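Local coordinates for early 35 kDa protein (Autographa californica nucleopolyhedrovirus, PDB 1P35) that inhibits caspases and so blocks the apoptotic response of the insect host cell to viral infection, and also suppresses the host's antiviral RNA interference, at residues N60-R63 / D64-K67; I66-K69 / V70-F74; Q73-Q76 / L77-D80; V109-S112 / K113-K116; E130-E133 / K134-P138. One frame throughout, in Å; residues are numbered along the deposited sequence.

Interaction 1 of 5, residues N60-R63 / D64-K67; sequences NNLR and DRIK. With PO4 (phosphate ion), chain E.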
# COMPACT_ATOMS: atom_id res chain seq x y z
N ASN A 60 9.59 -3.55 -3.66
CA ASN A 60 8.80 -4.00 -2.52
C ASN A 60 7.29 -3.96 -2.70
O ASN A 60 6.56 -4.47 -1.89
CB ASN A 60 9.20 -3.21 -1.22
CG ASN A 60 10.70 -3.32 -0.88
OD1 ASN A 60 11.30 -4.39 -1.00
ND2 ASN A 60 11.29 -2.22 -0.44
N ASN A 61 6.81 -3.34 -3.76
CA ASN A 61 5.39 -3.26 -3.93
C ASN A 61 4.77 -4.13 -4.94
O ASN A 61 3.53 -4.13 -5.06
CB ASN A 61 4.95 -1.85 -4.23
CG ASN A 61 4.69 -1.12 -3.01
OD1 ASN A 61 4.59 -1.75 -1.95
ND2 ASN A 61 4.53 0.21 -3.10
N LEU A 62 5.61 -4.87 -5.68
CA LEU A 62 5.09 -5.74 -6.73
C LEU A 62 3.96 -6.68 -6.31
O LEU A 62 2.97 -6.88 -7.04
CB LEU A 62 6.21 -6.56 -7.33
CG LEU A 62 5.73 -7.29 -8.59
CD1 LEU A 62 5.10 -6.25 -9.53
CD2 LEU A 62 6.90 -7.99 -9.30
N ARG A 63 4.13 -7.25 -5.12
CA ARG A 63 3.22 -8.18 -4.56
C ARG A 63 1.78 -7.65 -4.59
O ARG A 63 0.87 -8.31 -5.09
CB ARG A 63 3.60 -8.47 -3.10
CG ARG A 63 2.45 -9.22 -2.38
CD ARG A 63 2.62 -9.39 -0.87
NE ARG A 63 1.61 -10.27 -0.26
CZ ARG A 63 0.30 -10.00 -0.13
NH1 ARG A 63 -0.19 -8.85 -0.58
NH2 ARG A 63 -0.52 -10.89 0.43
N ASP A 64 1.58 -6.46 -4.03
CA ASP A 64 0.27 -5.86 -3.96
C ASP A 64 -0.21 -5.35 -5.32
O ASP A 64 -1.41 -5.25 -5.54
CB ASP A 64 0.24 -4.70 -2.93
CG ASP A 64 0.26 -5.18 -1.47
OD1 ASP A 64 -0.17 -6.33 -1.21
OD2 ASP A 64 0.65 -4.41 -0.58
N ARG A 65 0.71 -5.03 -6.22
CA ARG A 65 0.28 -4.57 -7.52
C ARG A 65 -0.24 -5.77 -8.33
O ARG A 65 -1.16 -5.62 -9.11
CB ARG A 65 1.39 -3.85 -8.32
CG ARG A 65 1.81 -2.49 -7.78
CD ARG A 65 2.43 -1.60 -8.90
NE ARG A 65 3.64 -2.17 -9.47
CZ ARG A 65 4.77 -2.35 -8.80
NH1 ARG A 65 4.84 -2.01 -7.53
NH2 ARG A 65 5.83 -2.89 -9.39
N ILE A 66 0.37 -6.94 -8.17
CA ILE A 66 -0.09 -8.12 -8.90
C ILE A 66 -1.53 -8.39 -8.40
O ILE A 66 -2.48 -8.40 -9.15
CB ILE A 66 0.78 -9.35 -8.58
CG1 ILE A 66 2.21 -9.12 -9.14
CG2 ILE A 66 0.17 -10.62 -9.22
CD1 ILE A 66 3.18 -10.12 -8.63
N LYS A 67 -1.66 -8.54 -7.10
CA LYS A 67 -2.92 -8.81 -6.49
C LYS A 67 -4.00 -7.76 -6.83
O LYS A 67 -5.16 -8.10 -7.05
CB LYS A 67 -2.72 -8.96 -4.98
CG LYS A 67 -3.95 -9.32 -4.24
CD LYS A 67 -3.72 -9.64 -2.75
CE LYS A 67 -5.08 -9.82 -2.09
NZ LYS A 67 -5.97 -10.58 -3.06
P PO4 E . 4.47 -2.93 -13.11
O1 PO4 E . 5.65 -3.55 -12.38
O2 PO4 E . 3.92 -3.92 -14.13
O3 PO4 E . 3.35 -2.58 -12.15
O4 PO4 E . 4.98 -1.65 -13.76
O HOH W 1 3.84 0.64 -6.12

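Interaction 2 of 5, residues I66-K69 / V70-F74; sequences IKSK and VDEQF. With EDO (1,2-ethanediol), chain G.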
# COMPACT_ATOMS: atom_id res chain seq x y z
N ILE A 66 0.37 -6.94 -8.17
CA ILE A 66 -0.09 -8.12 -8.90
C ILE A 66 -1.53 -8.39 -8.40
O ILE A 66 -2.48 -8.40 -9.15
CB ILE A 66 0.78 -9.35 -8.58
CG1 ILE A 66 2.21 -9.12 -9.14
CG2 ILE A 66 0.17 -10.62 -9.22
CD1 ILE A 66 3.18 -10.12 -8.63
N LYS A 67 -1.66 -8.54 -7.10
CA LYS A 67 -2.92 -8.81 -6.49
C LYS A 67 -4.00 -7.76 -6.83
O LYS A 67 -5.16 -8.10 -7.05
CB LYS A 67 -2.72 -8.96 -4.98
CG LYS A 67 -3.95 -9.32 -4.24
CD LYS A 67 -3.72 -9.64 -2.75
CE LYS A 67 -5.08 -9.82 -2.09
NZ LYS A 67 -5.97 -10.58 -3.06
N SER A 68 -3.62 -6.50 -6.90
CA SER A 68 -4.58 -5.44 -7.21
C SER A 68 -5.03 -5.53 -8.64
O SER A 68 -6.19 -5.24 -8.97
CB SER A 68 -3.94 -4.04 -6.99
OG SER A 68 -4.60 -3.04 -7.73
N LYS A 69 -4.10 -5.90 -9.52
CA LYS A 69 -4.47 -5.96 -10.91
C LYS A 69 -5.44 -7.11 -11.21
O LYS A 69 -6.32 -6.97 -12.06
CB LYS A 69 -3.22 -6.09 -11.80
CG LYS A 69 -2.48 -4.77 -11.95
CD LYS A 69 -1.53 -4.84 -13.13
CE LYS A 69 -0.90 -3.47 -13.40
NZ LYS A 69 0.27 -3.58 -14.32
N VAL A 70 -5.23 -8.23 -10.52
CA VAL A 70 -6.07 -9.40 -10.69
C VAL A 70 -7.43 -9.08 -10.15
O VAL A 70 -8.42 -9.21 -10.89
CB VAL A 70 -5.45 -10.67 -10.04
CG1 VAL A 70 -6.43 -11.88 -10.14
CG2 VAL A 70 -4.14 -11.02 -10.82
N ASP A 71 -7.48 -8.60 -8.90
CA ASP A 71 -8.73 -8.18 -8.26
C ASP A 71 -9.52 -7.15 -9.07
O ASP A 71 -10.74 -7.17 -9.05
CB ASP A 71 -8.50 -7.58 -6.85
CG ASP A 71 -8.07 -8.62 -5.83
OD1 ASP A 71 -8.33 -9.82 -6.07
OD2 ASP A 71 -7.53 -8.26 -4.76
N GLU A 72 -8.87 -6.26 -9.82
CA GLU A 72 -9.71 -5.29 -10.53
C GLU A 72 -10.34 -5.88 -11.81
O GLU A 72 -11.18 -5.24 -12.44
CB GLU A 72 -8.94 -4.00 -10.86
CG GLU A 72 -7.99 -4.15 -12.02
CD GLU A 72 -7.30 -2.83 -12.39
OE1 GLU A 72 -6.58 -2.24 -11.54
OE2 GLU A 72 -7.48 -2.39 -13.54
N GLN A 73 -9.89 -7.06 -12.23
CA GLN A 73 -10.51 -7.64 -13.40
C GLN A 73 -11.75 -8.42 -12.92
O GLN A 73 -12.78 -8.44 -13.61
CB GLN A 73 -9.58 -8.58 -14.13
CG GLN A 73 -8.42 -7.93 -14.84
CD GLN A 73 -8.88 -6.95 -15.92
OE1 GLN A 73 -9.77 -7.25 -16.75
NE2 GLN A 73 -8.26 -5.77 -15.93
N PHE A 74 -11.66 -9.02 -11.73
CA PHE A 74 -12.76 -9.79 -11.19
C PHE A 74 -13.85 -8.96 -10.52
O PHE A 74 -15.03 -9.37 -10.48
CB PHE A 74 -12.23 -10.89 -10.23
CG PHE A 74 -11.54 -12.02 -10.96
CD1 PHE A 74 -10.21 -11.89 -11.40
CD2 PHE A 74 -12.27 -13.17 -11.35
CE1 PHE A 74 -9.63 -12.87 -12.25
CE2 PHE A 74 -11.72 -14.14 -12.17
CZ PHE A 74 -10.39 -14.00 -12.64
C1 EDO G . 1.54 -6.06 -11.82
O1 EDO G . 1.40 -4.64 -12.05
C2 EDO G . 1.75 -6.81 -13.10
O2 EDO G . 3.01 -6.46 -13.62

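Interaction 3 of 5, residues Q73-Q76 / L77-D80; sequences QFDQ and LERD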
# COMPACT_ATOMS: atom_id res chain seq x y z
N GLN A 73 -9.89 -7.06 -12.23
CA GLN A 73 -10.51 -7.64 -13.40
C GLN A 73 -11.75 -8.42 -12.92
O GLN A 73 -12.78 -8.44 -13.61
CB GLN A 73 -9.58 -8.58 -14.13
CG GLN A 73 -8.42 -7.93 -14.84
CD GLN A 73 -8.88 -6.95 -15.92
OE1 GLN A 73 -9.77 -7.25 -16.75
NE2 GLN A 73 -8.26 -5.77 -15.93
N PHE A 74 -11.66 -9.02 -11.73
CA PHE A 74 -12.76 -9.79 -11.19
C PHE A 74 -13.85 -8.96 -10.52
O PHE A 74 -15.03 -9.37 -10.48
CB PHE A 74 -12.23 -10.89 -10.23
CG PHE A 74 -11.54 -12.02 -10.96
CD1 PHE A 74 -10.21 -11.89 -11.40
CD2 PHE A 74 -12.27 -13.17 -11.35
CE1 PHE A 74 -9.63 -12.87 -12.25
CE2 PHE A 74 -11.72 -14.14 -12.17
CZ PHE A 74 -10.39 -14.00 -12.64
N ASP A 75 -13.45 -7.81 -9.98
CA ASP A 75 -14.42 -6.93 -9.34
C ASP A 75 -15.46 -6.55 -10.36
O ASP A 75 -16.64 -6.43 -10.03
CB ASP A 75 -13.78 -5.67 -8.79
CG ASP A 75 -13.12 -5.90 -7.46
OD1 ASP A 75 -13.18 -7.04 -6.94
OD2 ASP A 75 -12.54 -4.94 -6.92
N GLN A 76 -15.01 -6.39 -11.60
CA GLN A 76 -15.88 -6.04 -12.70
C GLN A 76 -16.93 -7.11 -12.98
O GLN A 76 -17.85 -6.90 -13.77
CB GLN A 76 -15.04 -5.83 -13.97
CG GLN A 76 -14.28 -4.49 -14.01
CD GLN A 76 -13.37 -4.36 -15.23
OE1 GLN A 76 -13.79 -4.59 -16.37
NE2 GLN A 76 -12.12 -3.98 -15.00
N LEU A 77 -16.81 -8.27 -12.35
CA LEU A 77 -17.77 -9.31 -12.62
C LEU A 77 -18.80 -9.34 -11.51
O LEU A 77 -19.91 -9.84 -11.68
CB LEU A 77 -17.07 -10.67 -12.73
CG LEU A 77 -16.00 -10.89 -13.79
CD1 LEU A 77 -15.53 -12.33 -13.68
CD2 LEU A 77 -16.54 -10.59 -15.18
N GLU A 78 -18.40 -8.80 -10.36
CA GLU A 78 -19.21 -8.80 -9.16
C GLU A 78 -20.20 -7.67 -8.96
O GLU A 78 -20.14 -6.64 -9.62
CB GLU A 78 -18.27 -8.89 -7.95
CG GLU A 78 -17.40 -10.17 -8.03
CD GLU A 78 -16.42 -10.33 -6.88
OE1 GLU A 78 -16.28 -9.37 -6.08
OE2 GLU A 78 -15.80 -11.42 -6.81
N ARG A 79 -21.16 -7.93 -8.07
CA ARG A 79 -22.21 -7.00 -7.69
C ARG A 79 -22.30 -7.23 -6.18
O ARG A 79 -22.97 -8.17 -5.68
CB ARG A 79 -23.53 -7.33 -8.42
CG ARG A 79 -23.56 -7.02 -9.98
CD ARG A 79 -24.99 -7.15 -10.57
NE ARG A 79 -25.60 -8.46 -10.26
CZ ARG A 79 -25.70 -9.48 -11.11
NH1 ARG A 79 -25.24 -9.36 -12.35
NH2 ARG A 79 -26.25 -10.61 -10.71
N ASP A 80 -21.55 -6.42 -5.46
CA ASP A 80 -21.51 -6.53 -4.01
C ASP A 80 -22.14 -5.27 -3.49
O ASP A 80 -21.53 -4.21 -3.54
CB ASP A 80 -20.07 -6.59 -3.54
CG ASP A 80 -19.97 -6.88 -2.07
OD1 ASP A 80 -20.81 -6.38 -1.33
OD2 ASP A 80 -19.03 -7.60 -1.66
O HOH W 2 -18.15 -4.64 -8.69

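Interaction 4 of 5, residues V109-S112 / K113-K116; sequences VLKS and KFAK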
# COMPACT_ATOMS: atom_id res chain seq x y z
N VAL A 109 16.31 -35.42 -14.16
CA VAL A 109 17.27 -35.90 -13.17
C VAL A 109 16.78 -35.90 -11.72
O VAL A 109 17.48 -36.43 -10.85
CB VAL A 109 18.64 -35.11 -13.23
CG1 VAL A 109 19.30 -35.30 -14.58
CG2 VAL A 109 18.42 -33.63 -13.00
N LEU A 110 15.60 -35.32 -11.46
CA LEU A 110 15.07 -35.21 -10.09
C LEU A 110 14.85 -36.49 -9.29
O LEU A 110 15.12 -36.50 -8.11
CB LEU A 110 13.76 -34.37 -10.07
CG LEU A 110 13.12 -34.17 -8.68
CD1 LEU A 110 14.12 -33.49 -7.74
CD2 LEU A 110 11.85 -33.31 -8.80
N LYS A 111 14.32 -37.54 -9.91
CA LYS A 111 14.11 -38.79 -9.19
C LYS A 111 15.41 -39.37 -8.63
O LYS A 111 15.43 -39.94 -7.53
CB LYS A 111 13.47 -39.86 -10.08
CG LYS A 111 13.16 -41.13 -9.28
CD LYS A 111 12.24 -42.09 -10.02
CE LYS A 111 11.56 -43.08 -9.03
NZ LYS A 111 10.53 -43.94 -9.71
N SER A 112 16.50 -39.21 -9.39
CA SER A 112 17.77 -39.74 -8.94
C SER A 112 18.48 -38.78 -8.01
O SER A 112 19.42 -39.17 -7.32
CB SER A 112 18.67 -40.10 -10.13
OG SER A 112 19.01 -38.97 -10.90
N LYS A 113 18.04 -37.53 -7.98
CA LYS A 113 18.67 -36.54 -7.10
C LYS A 113 17.86 -36.15 -5.85
O LYS A 113 18.43 -35.54 -4.94
CB LYS A 113 19.00 -35.24 -7.85
CG LYS A 113 20.21 -35.28 -8.79
CD LYS A 113 20.64 -33.84 -9.09
CE LYS A 113 21.98 -33.74 -9.82
NZ LYS A 113 22.46 -32.31 -9.93
N PHE A 114 16.57 -36.50 -5.78
CA PHE A 114 15.76 -36.06 -4.64
C PHE A 114 16.21 -36.41 -3.20
O PHE A 114 16.26 -35.52 -2.32
CB PHE A 114 14.27 -36.40 -4.89
CG PHE A 114 13.83 -37.76 -4.45
CD1 PHE A 114 13.73 -38.06 -3.09
CD2 PHE A 114 13.46 -38.73 -5.39
CE1 PHE A 114 13.26 -39.32 -2.67
CE2 PHE A 114 12.99 -39.99 -4.97
CZ PHE A 114 12.89 -40.28 -3.61
N ALA A 115 16.57 -37.67 -2.95
CA ALA A 115 17.04 -38.08 -1.62
C ALA A 115 18.32 -37.29 -1.29
O ALA A 115 18.51 -36.86 -0.15
CB ALA A 115 17.34 -39.57 -1.61
N LYS A 116 19.17 -37.08 -2.29
CA LYS A 116 20.42 -36.33 -2.07
C LYS A 116 19.99 -34.95 -1.63
O LYS A 116 20.53 -34.41 -0.66
CB LYS A 116 21.26 -36.21 -3.36
CG LYS A 116 22.63 -35.47 -3.21
CD LYS A 116 23.08 -34.67 -4.50
CE LYS A 116 22.25 -33.35 -4.70
NZ LYS A 116 22.54 -32.49 -5.92
O HOH W 3 17.18 -39.58 -5.02

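Interaction 5 of 5, residues E130-E133 / K134-P138; sequences EAYE and KYCLP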
# COMPACT_ATOMS: atom_id res chain seq x y z
N GLU A 130 10.20 -40.99 2.30
CA GLU A 130 9.12 -41.71 1.65
C GLU A 130 7.93 -40.79 1.45
O GLU A 130 7.22 -40.91 0.46
CB GLU A 130 8.72 -42.94 2.48
CG GLU A 130 9.90 -43.91 2.73
CD GLU A 130 9.46 -45.26 3.29
OE1 GLU A 130 8.65 -45.29 4.25
OE2 GLU A 130 9.95 -46.30 2.77
N ALA A 131 7.75 -39.85 2.37
CA ALA A 131 6.63 -38.92 2.28
C ALA A 131 6.78 -38.09 0.99
O ALA A 131 5.83 -37.98 0.19
CB ALA A 131 6.62 -38.02 3.48
N TYR A 132 7.99 -37.56 0.81
CA TYR A 132 8.34 -36.79 -0.36
C TYR A 132 8.10 -37.55 -1.68
O TYR A 132 7.51 -37.02 -2.62
CB TYR A 132 9.82 -36.36 -0.28
CG TYR A 132 10.24 -35.55 -1.50
CD1 TYR A 132 10.62 -36.18 -2.67
CD2 TYR A 132 10.16 -34.17 -1.51
CE1 TYR A 132 10.89 -35.47 -3.83
CE2 TYR A 132 10.44 -33.44 -2.69
CZ TYR A 132 10.79 -34.11 -3.85
OH TYR A 132 11.00 -33.41 -5.05
N GLU A 133 8.59 -38.79 -1.75
CA GLU A 133 8.44 -39.61 -2.95
C GLU A 133 6.99 -39.98 -3.20
O GLU A 133 6.56 -40.18 -4.35
CB GLU A 133 9.31 -40.89 -2.85
CG GLU A 133 9.05 -41.93 -3.95
CD GLU A 133 10.17 -42.97 -4.06
OE1 GLU A 133 10.62 -43.45 -3.00
OE2 GLU A 133 10.58 -43.32 -5.20
N LYS A 134 6.22 -40.07 -2.12
CA LYS A 134 4.80 -40.40 -2.26
C LYS A 134 3.92 -39.18 -2.57
O LYS A 134 3.03 -39.24 -3.42
CB LYS A 134 4.26 -41.01 -0.98
CG LYS A 134 2.80 -41.48 -1.16
CD LYS A 134 2.27 -42.09 0.13
CE LYS A 134 0.91 -42.75 -0.07
NZ LYS A 134 0.47 -43.27 1.26
N TYR A 135 4.17 -38.07 -1.89
CA TYR A 135 3.30 -36.93 -2.06
C TYR A 135 3.77 -35.77 -2.93
O TYR A 135 2.94 -35.02 -3.43
CB TYR A 135 2.90 -36.40 -0.69
CG TYR A 135 2.18 -37.43 0.15
CD1 TYR A 135 0.92 -37.91 -0.22
CD2 TYR A 135 2.73 -37.87 1.36
CE1 TYR A 135 0.20 -38.81 0.60
CE2 TYR A 135 2.04 -38.77 2.19
CZ TYR A 135 0.77 -39.22 1.80
OH TYR A 135 0.07 -40.07 2.62
N CYS A 136 5.09 -35.64 -3.08
CA CYS A 136 5.69 -34.57 -3.84
C CYS A 136 6.26 -34.99 -5.20
O CYS A 136 5.89 -34.41 -6.23
CB CYS A 136 6.81 -33.93 -3.02
SG CYS A 136 6.32 -33.34 -1.35
N LEU A 137 7.14 -35.99 -5.23
CA LEU A 137 7.78 -36.38 -6.47
C LEU A 137 6.84 -36.47 -7.65
O LEU A 137 7.11 -35.86 -8.70
CB LEU A 137 8.51 -37.71 -6.33
CG LEU A 137 9.38 -37.97 -7.55
CD1 LEU A 137 10.66 -37.11 -7.42
CD2 LEU A 137 9.73 -39.45 -7.66
N PRO A 138 5.68 -37.16 -7.48
CA PRO A 138 4.66 -37.34 -8.55
C PRO A 138 4.11 -36.02 -9.16
O PRO A 138 3.65 -36.00 -10.31
CB PRO A 138 3.54 -38.16 -7.86
CG PRO A 138 4.29 -38.95 -6.76
CD PRO A 138 5.20 -37.76 -6.22

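Interaction 1 of 5, residues N60-R63 / D64-K67
The first turn of helix 62-74 of P35 is closed where Asn61 O, just ahead of the helix, accepts Arg65 N at 3.2 Å and Leu62 O accepts Ile66 N at 2.8 Å. The side chain of Arg65 folds back over this turn. Its bend at chi3 (-61°) sets NH1 3.3 Å from Asn61 CB, at the guanidinium edge, and lays one guanidinium face on the methyl Leu62 CD1, 3.4 Å from NH2. Another part of the edge holds a phosphate ion, probably from the crystallisation liquor, through two nearly straight bonds: NE to O3 at 2.7 Å (166°) and NH2 to O1 at 3.1 Å (175°). NH1 is also bonded to Asn59 OD1, and a water bonded to Asn61 ND2 takes a weak bond from NH1. Asn61 ND2 also bonds to Glu78 O of the second subunit, so this end of the helix lies at the dimer interface. Leu62 CG packs on Ile66 CD1 at 3.8 Å. Arg63 NH1 and Asp64 OD1 form a salt bridge of 2.6 Å with a poor hydrogen-bond angle; Asp64 OD2 pairs with Lys93. With NE, NH1 and NH2 each given an acceptor, the Arg65 guanidinium is fixed in rotation, and the phosphate probably offsets its charge.

Interaction 2 of 5, residues I66-K69 / V70-F74
Ile66 O takes the amide of Val70 at 3.1 Å, and beside that bond the methyl Val70 CG2 lies 3.5 Å from the same carbonyl oxygen. This is the close-packed side of the turn. Ile66 and Val70 are both buried, one resting on Ile14 and Arg16 of strand 10-21 and the other on Lys280 of strand 276-282. One residue on, Asp71 N bonds to Lys67 O at 3.0 Å, and the side chains of the same pair are joined by a salt bridge. Lys67 runs out extended and turns only at its last torsion (chi4 40°), which swings NZ back to Asp71 OD2 at 3.3 Å; the ammonium meets the syn side of that oxygen, 17° out of the carboxylate plane. Asp71 OD1 has a second lysine, Lys280, so the carboxylate is shared between two positive charges and probably stays ionised. This i to i+4 Lys-Asp bridge spans one turn of helix 62-74, which lies across the strands.

Away from the strands the contact is loose. Glu72 N reaches Ser68 O at 3.0 Å, yet the side chains of these two exposed residues stay apart, OG and OE1 4.4 Å from each other. Glu72 sets CG in the cramped place between its own N and carbonyl carbon (chi1 76°), bringing it 3.3 Å from Lys69 O. The extended chain of Lys69 meets no side chain of 70-74; its NZ gives a weak bond of 2.7 Å to O1 of an ethanediol molecule that is probably from the crystallisation liquor and is also bound by Arg16 NH1.

Interaction 3 of 5, residues Q73-Q76 / L77-D80
Leu77 is the residue most enclosed by this turn, and it meets Phe74 through both backbone and side chain. Leu77 N donates to Phe74 O at 2.8 Å, approaching from above the carbonyl plane rather than on a lone pair, as expected of a bond between residues i and i+3. The two side chains lie alongside each other and point the same way, both with CG anti to the carbonyl carbon, which brings the methyl Leu77 CD1 to 4.1 Å from the ring atom Phe74 CD2. Leu77 CB also sits against Phe74 O, 3.3 Å away.

Glu78 continues the turn. Its N donates to Asp75 O at 3.0 Å, again from above the carbonyl plane, and weakly to Phe74 O, so the Phe74 carbonyl is approached by two successive amides. A water reinforces the bend by donating to Asp75 O at 2.7 Å and to Glu78 O at 3.0 Å. The carboxylates of Asp75 and Glu78 come within 4.0 Å, OD1 to OE1, an unfavourable approach that is probably eased on the Glu78 side, where OE2 accepts a bond from Cys265 N. Gln76 turns back instead and gives its NE2 to Glu72 O.

After Glu78, whose psi of 161° ends the turn conformation, the chain runs out as a loop towards strand 98-106. Phe74 and Leu77 both rest on Ile269 of strand 259-271, Phe74 also reaches Tyr278 and Lys280 of strand 276-282, and Arg79 pairs its backbone with Lys262, so that the outgoing chain stays beside strand 259-271.

Interaction 4 of 5, residues V109-S112 / K113-K116
Phe114 closes on Leu110 and Lys111 in the first turn of helix 110-120. Leu110 O receives Phe114 N at 2.7 Å in a bond that is short but weak, its N-H angle only 129°, and the side chains cross at about a right angle, the methyl Leu110 CD1 4.1 Å from Phe114 CB. With CG held between its own N and carbonyl carbon (chi1 88°), the Phe114 ring folds back along the helix, bringing CD2 to 3.2 Å from Lys111 O.

That carbonyl is not bonded to the amide of Ala115. A water links the two instead, donating to Lys111 O at 3.1 Å and accepting from Ala115 N at 2.9 Å, and it lies over one face of the Phe114 ring. The helix is kinked here, its turn bridged by solvent.

Further back, Val109 O gathers several donors. Ser112 OG reaches it at 3.0 Å, while Lys113 N divides itself between Val109 O and Leu110 O in two weak bonds. The hydroxyl thus holds the start of a poorly bonded turn, and Lys113 extends away from it.

Leu110 and Phe114 belong to the buried side of the helix. Leu110 packs on Leu137 and Leu140 of helix 137-140, and Phe114 reaches Ile129 and Glu133 of helix 126-135, while its ring meets that of Tyr132, the planes about 30° apart.

Interaction 5 of 5, residues E130-E133 / K134-P138
The carbonyl of Tyr132 accepts two amides at the end of helix 126-135, Cys136 N and Leu137 N, each at 2.8 Å, while one residue earlier Tyr135 N bonds to Ala131 O at 2.7 Å. The second bond to Tyr132 O is of the i to i+5 kind and widens the last turn just before the chain enters helix 137-140.

Tyr132 carries the side-chain contact. With CG anti to the backbone N (chi1 180°), its ring is turned to the residues one turn on, Cys136 and Leu137; Cys136 CB stands over one face, 3.8 Å from the ring centroid and 20° off the normal, in a CH-pi contact. The sulfur is placed obliquely, SG 4.7 Å from the same centroid, as a Cys sulfur-aromatic contact. Beyond the CE1 rim of the ring, the Leu137 side chain crosses that of Tyr132 at about a right angle, CD1 4.0 Å from Tyr132 CE1. Pro138, which has no amide hydrogen to give, sets CD 3.3 Å from Glu133 O. Tyr135 turns the other way; its CD2 sits 3.3 Å from Ala131 O, and its hydroxyl is bonded to Asp187.

Cys136 rests on Val2 and Phe4 of strand 2-4, and Tyr132 on Leu110 and Leu118 of helix 110-120. The chemistry is thus divided: two amides share the carbonyl of the buried Tyr132, and the face of the ring takes the CB of a buried cysteine, with the sulfur only obliquely placed and no polar bond between the side chains.

Overall arrangement
The five contacts are all local, each closing a single turn, and none encloses another. From the N terminus, interactions 1, 2 and 3 follow one another with overlapping ends along helix 62-74, the third passing into the loop beyond it: the first two share Ile66 and Lys67, the next two Gln73 and Phe74, their centres about 10 Å apart at each step. Together they carry the helix from strand 10-21 to strands 276-282 and 259-271. After strand 98-106 the chain enters helix 110-120 with interaction 4 and leaves helix 126-135 with interaction 5. These two touch through Phe114, Leu110, Tyr132, Glu133 and Leu137, joining successive helices into one cluster, whose centres lie 32 to 45 Å from those of the first three.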